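Local atomic coordinates of ribose transcriptional regulator (Enterococcus faecium DO, PDB entry 4RK1), a protein that binds ribose in its sugar-binding domain and, as a member of the LacI family, probably regulates transcription by binding DNA in response to that sugar. Residues Arg27-Glu30 with Asp31-Lys35. Numbering follows the deposited sequence. Where two conformers were deposited one is given.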
ATOM      1  N   ARG B  27       9.944   2.627  -2.428  1.00 25.93           N
ATOM      2  CA  ARG B  27      10.802   3.017  -1.296  1.00 28.79           C
ATOM      3  C   ARG B  27      12.263   2.624  -1.515  1.00 33.14           C
ATOM      4  O   ARG B  27      13.166   3.375  -1.156  1.00 28.31           O
ATOM      5  CB  ARG B  27      10.297   2.413   0.025  1.00 32.50           C
ATOM      6  CG  ARG B  27       9.371   3.332   0.812  1.00 59.67           C
ATOM      7  CD  ARG B  27       9.094   2.804   2.218  1.00120.71           C
ATOM      8  NE  ARG B  27      10.306   2.629   3.028  1.00 59.56           N
ATOM      9  CZ  ARG B  27      10.853   1.459   3.372  1.00 99.91           C
ATOM     10  NH1 ARG B  27      11.958   1.448   4.109  1.00 66.51           N
ATOM     11  NH2 ARG B  27      10.316   0.299   2.995  1.00 59.20           N
ATOM     12  N   GLY B  28      12.504   1.447  -2.094  1.00 30.64           N
ATOM     13  CA  GLY B  28      13.874   1.022  -2.387  1.00 28.78           C
ATOM     14  C   GLY B  28      14.533   1.905  -3.440  1.00 26.64           C
ATOM     15  O   GLY B  28      15.700   2.263  -3.322  1.00 26.24           O
ATOM     16  N   ILE B  29      13.768   2.254  -4.469  1.00 23.78           N
ATOM     17  CA  ILE B  29      14.227   3.179  -5.506  1.00 23.95           C
ATOM     18  C   ILE B  29      14.578   4.542  -4.896  1.00 26.93           C
ATOM     19  O   ILE B  29      15.687   5.042  -5.095  1.00 27.20           O
ATOM     20  CB  ILE B  29      13.170   3.353  -6.606  1.00 23.53           C
ATOM     21  CG1 ILE B  29      13.037   2.057  -7.415  1.00 24.37           C
ATOM     22  CG2 ILE B  29      13.523   4.514  -7.527  1.00 30.83           C
ATOM     23  CD1 ILE B  29      11.773   1.980  -8.252  1.00 21.76           C
ATOM     24  N   GLU B  30      13.641   5.104  -4.129  1.00 28.31           N
ATOM     25  CA  GLU B  30      13.823   6.413  -3.483  0.50 27.81           C
ATOM     26  C   GLU B  30      15.044   6.437  -2.579  1.00 28.21           C
ATOM     27  O   GLU B  30      15.758   7.440  -2.515  1.00 30.50           O
ATOM     28  CB  GLU B  30      12.598   6.779  -2.645  0.50 29.37           C
ATOM     29  CG  GLU B  30      11.376   7.143  -3.457  0.50 28.03           C
ATOM     30  CD  GLU B  30      10.139   7.284  -2.596  0.50 39.03           C
ATOM     31  OE1 GLU B  30      10.167   6.843  -1.426  0.50 34.88           O
ATOM     32  OE2 GLU B  30       9.141   7.836  -3.094  0.50 49.33           O
ATOM     33  N   ASP B  31      15.268   5.331  -1.874  1.00 29.44           N
ATOM     34  CA  ASP B  31      16.405   5.182  -0.972  1.00 29.36           C
ATOM     35  C   ASP B  31      17.732   5.479  -1.664  1.00 33.58           C
ATOM     36  O   ASP B  31      18.618   6.091  -1.081  1.00 35.45           O
ATOM     37  CB  ASP B  31      16.443   3.762  -0.407  1.00 33.73           C
ATOM     38  CG  ASP B  31      17.595   3.544   0.563  1.00 36.53           C
ATOM     39  OD1 ASP B  31      17.543   4.090   1.679  1.00 35.79           O
ATOM     40  OD2 ASP B  31      18.536   2.812   0.221  1.00 38.66           O
ATOM     41  N   ILE B  32      17.861   5.034  -2.907  1.00 27.80           N
ATOM     42  CA  ILE B  32      19.068   5.252  -3.675  1.00 27.57           C
ATOM     43  C   ILE B  32      19.068   6.624  -4.351  1.00 32.05           C
ATOM     44  O   ILE B  32      20.061   7.344  -4.305  1.00 31.27           O
ATOM     45  CB  ILE B  32      19.232   4.142  -4.739  1.00 27.72           C
ATOM     46  CG1 ILE B  32      19.361   2.766  -4.067  1.00 27.26           C
ATOM     47  CG2 ILE B  32      20.402   4.440  -5.666  1.00 29.12           C
ATOM     48  CD1 ILE B  32      20.481   2.633  -3.052  1.00 31.51           C
ATOM     49  N   LEU B  33      17.964   6.982  -4.996  1.00 27.35           N
ATOM     50  CA  LEU B  33      17.918   8.216  -5.772  1.00 27.44           C
ATOM     51  C   LEU B  33      18.024   9.464  -4.892  1.00 36.37           C
ATOM     52  O   LEU B  33      18.660  10.440  -5.289  1.00 35.06           O
ATOM     53  CB  LEU B  33      16.649   8.275  -6.619  1.00 27.46           C
ATOM     54  CG  LEU B  33      16.530   7.206  -7.718  1.00 30.49           C
ATOM     55  CD1 LEU B  33      15.317   7.481  -8.589  1.00 30.55           C
ATOM     56  CD2 LEU B  33      17.787   7.122  -8.563  1.00 29.55           C
ATOM     57  N   TYR B  34      17.409   9.422  -3.712  1.00 34.16           N
ATOM     58  CA  TYR B  34      17.457  10.530  -2.739  1.00 38.15           C
ATOM     59  C   TYR B  34      18.892  10.964  -2.446  1.00 42.47           C
ATOM     60  O   TYR B  34      19.175  12.152  -2.351  1.00 41.93           O
ATOM     61  CB  TYR B  34      16.758  10.126  -1.431  1.00 41.95           C
ATOM     62  CG  TYR B  34      16.893  11.112  -0.288  1.00 74.65           C
ATOM     63  CD1 TYR B  34      16.097  12.254  -0.227  1.00124.39           C
ATOM     64  CD2 TYR B  34      17.805  10.893   0.746  1.00118.95           C
ATOM     65  CE1 TYR B  34      16.213  13.154   0.821  1.00 68.24           C
ATOM     66  CE2 TYR B  34      17.928  11.788   1.798  1.00110.32           C
ATOM     67  CZ  TYR B  34      17.130  12.916   1.831  1.00118.13           C
ATOM     68  OH  TYR B  34      17.246  13.809   2.871  1.00142.48           O
ATOM     69  N   LYS B  35      19.791   9.996  -2.329  1.00 43.06           N
ATOM     70  CA  LYS B  35      21.194  10.270  -2.017  1.00 59.54           C
ATOM     71  C   LYS B  35      21.943  10.999  -3.135  1.00 61.55           C
ATOM     72  O   LYS B  35      22.985  11.593  -2.881  1.00 50.33           O
ATOM     73  CB  LYS B  35      21.926   8.971  -1.653  1.00 56.01           C
ATOM     74  CG  LYS B  35      21.519   8.397  -0.302  1.00 74.96           C
ATOM     75  CD  LYS B  35      22.367   7.193   0.084  1.00101.74           C
ATOM     76  CE  LYS B  35      21.919   5.932  -0.636  1.00102.51           C
ATOM     77  NZ  LYS B  35      22.981   4.888  -0.656  1.00 73.14           N
TER
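Asp31 N donates to Arg27 O at 3.0 Å, Leu33 N to Ile29 O and Tyr34 N to Glu30 O, so Arg27-Glu30 and Asp31-Leu33 are continuous turns of one alpha-helix. The bond from Leu33 is nearly straight, with an N-H...O angle of 170°. Ile29 O also takes a second, weak bond from Ile32 N at 3.1 Å, and so serves two successive amides. Gly28 O, one turn back, lies 3.4 Å from Asp31 CB and also meets Ile32 CG1.

Ile29 and Leu33, one turn apart, lie side by side and point the same way, with Ile29 CG2 3.6 Å from Leu33 CD1. The isoleucine torsion (chi1 -69°) sets CG2 beside its own carbonyl carbon, on the side where the leucine branch arrives. This helix, 20-33, is the crossover of the beta-alpha-beta unit between strands 9-14 and 39-44 in the periplasmic-binding-protein fold. The aliphatic pair packs on both strands, against Val12, Ile10 and Thr40. Ile32 packs on Ala247 and Leu251 of helix 239-255, which Ile29 also touches at Ser246, and Gln244 NE2 of the same helix hydrogen-bonds Asp31 OD2. Arg27 packs on Phe240 of that helix and on Thr18 of the second subunit. Tyr34 brings its CB to 3.1 Å from Glu30 O, while its poorly ordered side chain packs on Ile53 of the second subunit.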